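Local coordinates for protein putative L-alanine-DL-glutamate epimerase (Burkholderia xenovorans, PDB 3GO2) that probably acts as a racemase or epimerase of the mandelate racemase/muconate lactonizing enzyme family and binds magnesium, at residues V23-D28 against N93-A98; V105-L110 against P373-D378; V119-S124 against R157-I162. One frame throughout, in Å; residues are numbered along the deposited sequence.

Contact 1 (V23-D28 against N93-A98); sequences VKLTTD and NALLDA
Leu-25 and Ala-94 mark the point of nearest backbone approach, with CA atoms 6.2 Å apart, between strand 23-27 and helix 93-98. The axes of these two short segments come within 8.2 Å, and their N-to-C directions differ by 43°. The strand is the middle one of an antiparallel meander (5-14, 19-27, 32-37), and helix 82-103 lies against it. This sheet-on-helix packing belongs to the N-terminal capping domain of the enolase superfamily.

No hydrogen bond crosses the interface; what joins the two segments is contact between apolar groups. Strand alternation sorts the residues: the CB atoms of Val-23, Leu-25 and Thr-27 point toward the helix, while those of Lys-24 and Thr-26 point away. On the helix, the bond of 3.0 Å from Ala-98 N to Ala-94 O spaces two methyl groups by one turn, and their small size permits the close approach. Val-23 has CG1 trans to its own N (chi1 177°), which carries that branch to 3.7 Å from Ala-94 CB. The CB of Leu-25 meets the same methyl at 4.1 Å. Thr-27 reaches Ala-98 with CG2, while its OG1 accepts a hydrogen bond from Ile-31 N in the turn after the strand. Val-62 packs on Leu-25, Thr-27 and Ala-98 from a loop, and His-65 and Phe-68 of helix 65-76 reach Leu-95.

Leu-95 starts out away from the strand, yet its branch turns back across that of Leu-25. The two methyls of Leu-25 divide the work: CD1 lies 3.6 Å from Leu-95 CD2, and CD2 lies 4.0 Å from Ala-98 CB.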
loop_
_atom_site.group_PDB
_atom_site.type_symbol
_atom_site.label_atom_id
_atom_site.label_comp_id
_atom_site.label_asym_id
_atom_site.label_seq_id
_atom_site.Cartn_x
_atom_site.Cartn_y
_atom_site.Cartn_z
ATOM N N VAL A 23 42.555 14.933 -6.957
ATOM C CA VAL A 23 42.856 14.140 -8.165
ATOM C C VAL A 23 43.396 15.094 -9.231
ATOM O O VAL A 23 42.844 16.168 -9.458
ATOM C CB VAL A 23 41.631 13.406 -8.728
ATOM C CG1 VAL A 23 41.973 12.660 -10.039
ATOM C CG2 VAL A 23 41.091 12.424 -7.682
ATOM N N LYS A 24 44.486 14.676 -9.863
ATOM C CA LYS A 24 45.140 15.412 -10.943
ATOM C C LYS A 24 45.196 14.514 -12.160
ATOM O O LYS A 24 45.869 13.479 -12.147
ATOM C CB LYS A 24 46.566 15.794 -10.545
ATOM C CG LYS A 24 47.261 16.588 -11.614
ATOM C CD LYS A 24 48.731 16.792 -11.300
ATOM C CE LYS A 24 49.342 17.757 -12.254
ATOM N NZ LYS A 24 50.828 17.872 -11.980
ATOM N N LEU A 25 44.484 14.889 -13.205
ATOM C CA LEU A 25 44.357 14.074 -14.403
ATOM C C LEU A 25 44.982 14.844 -15.553
ATOM O O LEU A 25 44.642 16.003 -15.780
ATOM C CB LEU A 25 42.865 13.812 -14.675
ATOM C CG LEU A 25 42.473 12.981 -15.885
ATOM C CD1 LEU A 25 41.089 12.338 -15.589
ATOM C CD2 LEU A 25 42.482 13.777 -17.205
ATOM N N THR A 26 45.890 14.211 -16.292
ATOM C CA THR A 26 46.589 14.907 -17.383
ATOM C C THR A 26 46.256 14.229 -18.697
ATOM O O THR A 26 46.238 12.996 -18.768
ATOM C CB THR A 26 48.151 14.863 -17.159
ATOM O OG1 THR A 26 48.484 15.449 -15.898
ATOM C CG2 THR A 26 48.901 15.627 -18.276
ATOM N N THR A 27 46.016 15.030 -19.745
ATOM C CA THR A 27 45.733 14.503 -21.080
ATOM C C THR A 27 46.991 14.526 -21.969
ATOM O O THR A 27 47.988 15.165 -21.637
ATOM C CB THR A 27 44.619 15.302 -21.762
ATOM O OG1 THR A 27 45.116 16.563 -22.210
ATOM C CG2 THR A 27 43.473 15.575 -20.789
ATOM N N ASP A 28 46.910 13.873 -23.123
ATOM C CA ASP A 28 48.034 13.829 -24.060
ATOM C C ASP A 28 48.433 15.220 -24.559
ATOM O O ASP A 28 49.607 15.444 -24.899
ATOM C CB ASP A 28 47.698 12.923 -25.253
ATOM C CG ASP A 28 48.817 12.863 -26.268
ATOM O OD1 ASP A 28 49.842 12.212 -25.986
ATOM O OD2 ASP A 28 48.673 13.496 -27.337
ATOM N N ASN A 93 34.876 14.135 -11.469
ATOM C CA ASN A 93 35.012 15.555 -11.364
ATOM C C ASN A 93 36.308 16.063 -12.001
ATOM O O ASN A 93 36.322 17.148 -12.543
ATOM C CB ASN A 93 34.835 16.017 -9.929
ATOM C CG ASN A 93 33.406 15.990 -9.508
ATOM O OD1 ASN A 93 32.501 16.076 -10.357
ATOM N ND2 ASN A 93 33.172 15.927 -8.194
ATOM N N ALA A 94 37.362 15.251 -12.000
ATOM C CA ALA A 94 38.610 15.633 -12.673
ATOM C C ALA A 94 38.445 15.508 -14.183
ATOM O O ALA A 94 38.942 16.345 -14.928
ATOM C CB ALA A 94 39.796 14.771 -12.168
ATOM N N LEU A 95 37.698 14.488 -14.620
ATOM C CA LEU A 95 37.379 14.316 -16.053
ATOM C C LEU A 95 36.586 15.523 -16.557
ATOM O O LEU A 95 36.853 16.047 -17.646
ATOM C CB LEU A 95 36.616 13.018 -16.288
ATOM C CG LEU A 95 37.386 11.708 -16.332
ATOM C CD1 LEU A 95 36.472 10.490 -16.251
ATOM C CD2 LEU A 95 38.194 11.653 -17.626
ATOM N N LEU A 96 35.605 15.973 -15.783
ATOM C CA LEU A 96 34.796 17.109 -16.228
ATOM C C LEU A 96 35.648 18.364 -16.367
ATOM O O LEU A 96 35.537 19.093 -17.357
ATOM C CB LEU A 96 33.638 17.363 -15.268
ATOM C CG LEU A 96 32.523 16.325 -15.273
ATOM C CD1 LEU A 96 31.641 16.559 -14.035
ATOM C CD2 LEU A 96 31.697 16.373 -16.588
ATOM N N ASP A 97 36.505 18.615 -15.383
ATOM C CA ASP A 97 37.395 19.773 -15.441
ATOM C C ASP A 97 38.246 19.728 -16.731
ATOM O O ASP A 97 38.413 20.737 -17.460
ATOM C CB ASP A 97 38.312 19.793 -14.229
ATOM C CG ASP A 97 39.028 21.113 -14.053
ATOM O OD1 ASP A 97 38.435 22.175 -14.359
ATOM O OD2 ASP A 97 40.199 21.084 -13.587
ATOM N N ALA A 98 38.830 18.557 -16.990
ATOM C CA ALA A 98 39.712 18.388 -18.154
ATOM C C ALA A 98 38.950 18.563 -19.474
ATOM O O ALA A 98 39.446 19.174 -20.428
ATOM C CB ALA A 98 40.422 17.039 -18.097
#

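Contact 2 (V105-L110 against P373-D378)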
loop_
_atom_site.group_PDB
_atom_site.type_symbol
_atom_site.label_atom_id
_atom_site.label_comp_id
_atom_site.label_asym_id
_atom_site.label_seq_id
_atom_site.Cartn_x
_atom_site.Cartn_y
_atom_site.Cartn_z
ATOM N N VAL A 105 35.735 26.132 -21.881
ATOM C CA VAL A 105 34.522 26.620 -21.264
ATOM C C VAL A 105 34.525 26.351 -19.765
ATOM O O VAL A 105 35.169 25.404 -19.303
ATOM C CB VAL A 105 33.266 25.947 -21.880
ATOM C CG1 VAL A 105 33.140 26.294 -23.345
ATOM C CG2 VAL A 105 33.294 24.425 -21.704
ATOM N N PRO A 106 33.761 27.140 -18.996
ATOM C CA PRO A 106 33.553 26.788 -17.586
ATOM C C PRO A 106 32.778 25.495 -17.489
ATOM O O PRO A 106 32.021 25.158 -18.381
ATOM C CB PRO A 106 32.674 27.923 -17.045
ATOM C CG PRO A 106 32.641 28.945 -18.115
ATOM C CD PRO A 106 32.985 28.332 -19.392
ATOM N N CYS A 107 32.908 24.786 -16.384
ATOM C CA CYS A 107 32.236 23.485 -16.293
ATOM C C CYS A 107 30.716 23.559 -16.416
ATOM O O CYS A 107 30.112 22.633 -16.966
ATOM C CB CYS A 107 32.626 22.754 -15.029
ATOM S SG CYS A 107 34.212 21.873 -15.216
ATOM N N TYR A 108 30.078 24.643 -15.954
ATOM C CA TYR A 108 28.616 24.731 -16.123
ATOM C C TYR A 108 28.156 24.671 -17.586
ATOM O O TYR A 108 27.014 24.337 -17.865
ATOM C CB TYR A 108 28.036 25.947 -15.400
ATOM C CG TYR A 108 28.521 27.308 -15.881
ATOM C CD1 TYR A 108 28.175 27.814 -17.122
ATOM C CD2 TYR A 108 29.282 28.123 -15.042
ATOM C CE1 TYR A 108 28.612 29.075 -17.522
ATOM C CE2 TYR A 108 29.712 29.369 -15.428
ATOM C CZ TYR A 108 29.372 29.853 -16.653
ATOM O OH TYR A 108 29.814 31.111 -17.019
ATOM N N GLU A 109 29.043 24.979 -18.536
ATOM C CA GLU A 109 28.739 24.873 -19.964
ATOM C C GLU A 109 28.542 23.413 -20.397
ATOM O O GLU A 109 27.954 23.152 -21.435
ATOM C CB GLU A 109 29.860 25.518 -20.790
ATOM C CG GLU A 109 29.404 26.127 -22.098
ATOM C CD GLU A 109 28.394 27.228 -21.870
ATOM O OE1 GLU A 109 27.218 26.901 -21.588
ATOM O OE2 GLU A 109 28.787 28.423 -21.934
ATOM N N LEU A 110 29.059 22.466 -19.614
ATOM C CA LEU A 110 28.860 21.056 -19.885
ATOM C C LEU A 110 27.573 20.553 -19.236
ATOM O O LEU A 110 27.097 19.459 -19.550
ATOM C CB LEU A 110 30.007 20.225 -19.338
ATOM C CG LEU A 110 31.403 20.538 -19.842
ATOM C CD1 LEU A 110 32.364 19.539 -19.213
ATOM C CD2 LEU A 110 31.457 20.495 -21.342
ATOM N N PRO A 373 37.802 28.668 -17.773
ATOM C CA PRO A 373 37.644 27.282 -18.211
ATOM C C PRO A 373 37.831 26.305 -17.039
ATOM O O PRO A 373 38.763 26.456 -16.255
ATOM C CB PRO A 373 38.748 27.105 -19.259
ATOM C CG PRO A 373 38.943 28.523 -19.807
ATOM C CD PRO A 373 38.758 29.416 -18.622
ATOM N N GLY A 374 36.962 25.313 -16.961
ATOM C CA GLY A 374 36.992 24.354 -15.880
ATOM C C GLY A 374 36.167 24.798 -14.681
ATOM O O GLY A 374 35.214 25.558 -14.809
ATOM N N TRP A 375 36.529 24.299 -13.510
ATOM C CA TRP A 375 35.800 24.577 -12.287
ATOM C C TRP A 375 35.914 26.015 -11.821
ATOM O O TRP A 375 34.976 26.536 -11.206
ATOM C CB TRP A 375 36.252 23.658 -11.153
ATOM C CG TRP A 375 35.954 22.205 -11.355
ATOM C CD1 TRP A 375 36.847 21.189 -11.268
ATOM C CD2 TRP A 375 34.671 21.595 -11.597
ATOM N NE1 TRP A 375 36.225 19.976 -11.489
ATOM C CE2 TRP A 375 34.884 20.200 -11.695
ATOM C CE3 TRP A 375 33.364 22.084 -11.721
ATOM C CZ2 TRP A 375 33.830 19.291 -11.925
ATOM C CZ3 TRP A 375 32.316 21.157 -11.960
ATOM C CH2 TRP A 375 32.564 19.801 -12.072
ATOM N N GLY A 376 37.060 26.659 -12.102
ATOM C CA GLY A 376 37.254 28.051 -11.679
ATOM C C GLY A 376 38.426 28.289 -10.740
ATOM O O GLY A 376 38.721 29.427 -10.373
ATOM N N THR A 377 39.086 27.211 -10.307
ATOM C CA THR A 377 40.308 27.335 -9.504
ATOM C C THR A 377 41.115 26.053 -9.653
ATOM O O THR A 377 40.551 24.998 -9.929
ATOM C CB THR A 377 39.963 27.646 -8.039
ATOM O OG1 THR A 377 41.118 28.123 -7.340
ATOM C CG2 THR A 377 39.436 26.388 -7.307
ATOM N N ASP A 378 42.437 26.156 -9.518
ATOM C CA ASP A 378 43.348 25.022 -9.597
ATOM C C ASP A 378 44.143 24.945 -8.303
ATOM O O ASP A 378 44.597 25.965 -7.785
ATOM C CB ASP A 378 44.345 25.213 -10.741
ATOM C CG ASP A 378 43.694 25.170 -12.103
ATOM O OD1 ASP A 378 42.787 24.318 -12.317
ATOM O OD2 ASP A 378 44.115 25.976 -12.975
#
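Two backbone hydrogen bonds tie Val-105 and Cys-107 to Gly-374, which uses both its N-H and its C=O. Gly-374 N donates to Val-105 O at 3.0 Å with a nearly straight N-H...O angle of 165°. Cys-107 N donates to Gly-374 O at 2.9 Å, more bent at 151°. The pattern is a single parallel bridge centred on Pro-106 and Gly-374. The proline nitrogen has no hydrogen to give, and both bonds use the residues on its two sides.

Weaker CA-H...O contacts run beside these bonds: Pro-373 CA lies 3.3 Å from Val-105 O, and Pro-106 CA lies 3.5 Å from Gly-374 O. Each carbonyl oxygen is therefore met by an N-H and by a CA-H.

The third kind of contact is sulfur-aromatic. Cys-107 SG sits 3.6 Å from the centroid of the six-membered ring of Trp-375, only 14° off the ring normal, hence over the face. Cys-107 CB packs on the same ring, 3.5 Å from Trp-375 CE3. The CB of Trp-375 points away from 105-110, but the benzo half of the indole reaches back under the sulfur. Leu-324 and Ile-328 of helix 323-335 also pack on the indole, and Leu-103 of a second subunit packs on Val-105.

Residues 105-110 follow the long helix of the N-terminal domain, and 373-378 belong to the C-terminal part of the chain. The bridge thus joins distant parts of the sequence, consistent with the enolase superfamily, where segments from both chain ends build the capping domain.

Contact 3 (V119-S124 against R157-I162)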
loop_
_atom_site.group_PDB
_atom_site.type_symbol
_atom_site.label_atom_id
_atom_site.label_comp_id
_atom_site.label_asym_id
_atom_site.label_seq_id
_atom_site.Cartn_x
_atom_site.Cartn_y
_atom_site.Cartn_z
ATOM N N VAL A 119 24.772 32.730 -6.558
ATOM C CA VAL A 119 24.126 31.662 -5.796
ATOM C C VAL A 119 23.995 32.068 -4.335
ATOM O O VAL A 119 24.996 32.337 -3.682
ATOM C CB VAL A 119 24.991 30.357 -5.885
ATOM C CG1 VAL A 119 24.387 29.260 -5.034
ATOM C CG2 VAL A 119 25.139 29.893 -7.347
ATOM N N PRO A 120 22.767 32.114 -3.798
ATOM C CA PRO A 120 22.688 32.409 -2.366
ATOM C C PRO A 120 23.314 31.281 -1.567
ATOM O O PRO A 120 23.151 30.096 -1.902
ATOM C CB PRO A 120 21.185 32.501 -2.087
ATOM C CG PRO A 120 20.579 32.736 -3.426
ATOM C CD PRO A 120 21.430 31.979 -4.399
ATOM N N VAL A 121 24.055 31.671 -0.537
ATOM C CA VAL A 121 24.691 30.723 0.346
ATOM C C VAL A 121 24.200 30.839 1.774
ATOM O O VAL A 121 23.499 31.783 2.154
ATOM C CB VAL A 121 26.246 30.814 0.315
ATOM C CG1 VAL A 121 26.756 30.530 -1.080
ATOM C CG2 VAL A 121 26.751 32.161 0.835
ATOM N N TYR A 122 24.545 29.827 2.554
ATOM C CA TYR A 122 24.521 29.934 4.009
ATOM C C TYR A 122 25.927 29.694 4.536
ATOM O O TYR A 122 26.691 28.911 3.963
ATOM C CB TYR A 122 23.495 28.986 4.643
ATOM C CG TYR A 122 23.732 27.478 4.583
ATOM C CD1 TYR A 122 24.477 26.823 5.564
ATOM C CD2 TYR A 122 23.184 26.711 3.562
ATOM C CE1 TYR A 122 24.677 25.456 5.531
ATOM C CE2 TYR A 122 23.361 25.331 3.537
ATOM C CZ TYR A 122 24.092 24.711 4.520
ATOM O OH TYR A 122 24.276 23.338 4.470
ATOM N N TRP A 123 26.283 30.426 5.586
ATOM C CA TRP A 123 27.555 30.290 6.252
ATOM C C TRP A 123 27.435 29.104 7.208
ATOM O O TRP A 123 26.748 29.181 8.248
ATOM C CB TRP A 123 27.887 31.609 6.988
ATOM C CG TRP A 123 29.103 31.621 7.856
ATOM C CD1 TRP A 123 29.854 30.556 8.275
ATOM C CD2 TRP A 123 29.705 32.785 8.450
ATOM N NE1 TRP A 123 30.868 30.984 9.097
ATOM C CE2 TRP A 123 30.794 32.347 9.223
ATOM C CE3 TRP A 123 29.414 34.152 8.399
ATOM C CZ2 TRP A 123 31.624 33.239 9.942
ATOM C CZ3 TRP A 123 30.233 35.033 9.108
ATOM C CH2 TRP A 123 31.317 34.571 9.861
ATOM N N SER A 124 28.090 28.015 6.825
ATOM C CA SER A 124 27.976 26.745 7.545
ATOM C C SER A 124 28.967 26.616 8.689
ATOM O O SER A 124 29.916 27.403 8.799
ATOM C CB SER A 124 28.116 25.606 6.542
ATOM O OG SER A 124 27.626 24.380 7.065
ATOM N N ARG A 157 28.138 41.042 8.016
ATOM C CA ARG A 157 28.823 40.701 6.770
ATOM C C ARG A 157 27.850 40.356 5.618
ATOM O O ARG A 157 28.285 39.971 4.521
ATOM C CB ARG A 157 29.837 39.574 7.024
ATOM C CG ARG A 157 31.058 40.002 7.857
ATOM C CD ARG A 157 31.987 38.833 8.276
ATOM N NE ARG A 157 32.689 38.226 7.151
ATOM C CZ ARG A 157 33.565 37.222 7.255
ATOM N NH1 ARG A 157 33.865 36.698 8.428
ATOM N NH2 ARG A 157 34.152 36.735 6.166
ATOM N N GLN A 158 26.543 40.537 5.863
ATOM C CA GLN A 158 25.485 40.452 4.866
ATOM C C GLN A 158 25.146 39.009 4.463
ATOM O O GLN A 158 24.566 38.784 3.410
ATOM C CB GLN A 158 25.836 41.261 3.611
ATOM C CG GLN A 158 26.252 42.701 3.914
ATOM C CD GLN A 158 25.159 43.453 4.601
ATOM O OE1 GLN A 158 25.262 43.764 5.794
ATOM N NE2 GLN A 158 24.083 43.744 3.875
ATOM N N PHE A 159 25.518 38.041 5.296
ATOM C CA PHE A 159 25.088 36.651 5.043
ATOM C C PHE A 159 23.664 36.538 5.487
ATOM O O PHE A 159 23.255 37.219 6.442
ATOM C CB PHE A 159 26.036 35.647 5.690
ATOM C CG PHE A 159 27.351 35.601 4.995
ATOM C CD1 PHE A 159 28.425 36.361 5.451
ATOM C CD2 PHE A 159 27.484 34.917 3.794
ATOM C CE1 PHE A 159 29.635 36.368 4.754
ATOM C CE2 PHE A 159 28.689 34.916 3.100
ATOM C CZ PHE A 159 29.751 35.643 3.566
ATOM N N ARG A 160 22.890 35.767 4.728
ATOM C CA ARG A 160 21.447 35.714 4.894
ATOM C C ARG A 160 20.999 34.502 5.687
ATOM O O ARG A 160 19.809 34.403 6.021
ATOM C CB ARG A 160 20.779 35.645 3.537
ATOM C CG ARG A 160 21.119 36.812 2.614
ATOM C CD ARG A 160 20.723 36.497 1.202
ATOM N NE ARG A 160 21.103 37.576 0.291
ATOM C CZ ARG A 160 20.761 37.637 -0.995
ATOM N NH1 ARG A 160 20.025 36.673 -1.563
ATOM N NH2 ARG A 160 21.167 38.674 -1.721
ATOM N N ALA A 161 21.930 33.581 5.928
ATOM C CA ALA A 161 21.647 32.318 6.631
ATOM C C ALA A 161 22.913 31.730 7.227
ATOM O O ALA A 161 23.998 31.895 6.673
ATOM C CB ALA A 161 20.982 31.325 5.700
ATOM N N ILE A 162 22.772 31.071 8.376
ATOM C CA ILE A 162 23.874 30.391 9.052
ATOM C C ILE A 162 23.404 29.017 9.516
ATOM O O ILE A 162 22.212 28.843 9.778
ATOM C CB ILE A 162 24.393 31.202 10.297
ATOM C CG1 ILE A 162 23.288 31.428 11.316
ATOM C CG2 ILE A 162 24.974 32.541 9.843
ATOM C CD1 ILE A 162 23.736 32.264 12.529
HETATM O O HOH W 1 24.089 34.334 2.530
#
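Trp-123 extends its CG trans to its backbone N (chi1 174°), whereas Phe-159 sets CG anti to its carbonyl carbon (chi1 -71°), and the two rings meet in an offset edge-to-face pair. The indole edge is directed at the phenyl face, with the planes 73° apart and the six-membered ring centroids separated by 5.6 Å. Trp-123 CE3 and Phe-159 CD1 are 3.8 Å apart. The Arg-157 chain, bent at chi3, brings NH1 to 3.6 Å from Trp-123 CH2 obliquely; this nitrogen also pairs with Glu-153. Val-121 CG2 comes in at the phenyl edge.

The backbones join in a single bridge between Trp-123 and Ile-162. Trp-123 N donates to Ala-161 O at 2.9 Å, and Ile-162 CA approaches Trp-123 O at 3.2 Å. Before the bridge, where 157-160 is still loop, water 1 spans the backbones, donating to Val-121 O (2.6 Å) and accepting from Arg-160 N (2.9 Å). Ala-161 N is buried without a partner.

Tyr-122 CB rests 3.6 Å from Ala-161 CB. The contact joins strand 118-123 to the start of barrel strand 161-168. The aromatic pair and the bond from Trp-123 N probably help to hold the strand, whose backbone is also bonded to Lys-163, Met-342 and Thr-344. From it Tyr-122 OH hydrogen-bonds NZ of Lys-163, a residue seen to bind 2-oxoglutarate in a crystal structure of this protein, beside the magnesium and ligand sites.

All three contacts are largely buried but differ in chemistry. Contact 1 is purely apolar, strand on helix; contact 2 rests on main-chain bonds between loops plus a sulfur over an indole; contact 3 combines one bridge, an aromatic pair and a water, with solvent-exposed Arg-157 at its outer side. The centre of contact 1 is about 12 Å from that of contact 2 and about 31 Å from that of contact 3. Helix 82-103 supplies 93-98, packs Ala-100 on Val-105 and Cys-107, and offers Asp-97 OD1 to Trp-375 N and, weakly, Asn-93 O to Trp-375 NE1. Contact 3 alone borders residues that bind ligand and magnesium, whereas contact 2 alone meets a second subunit.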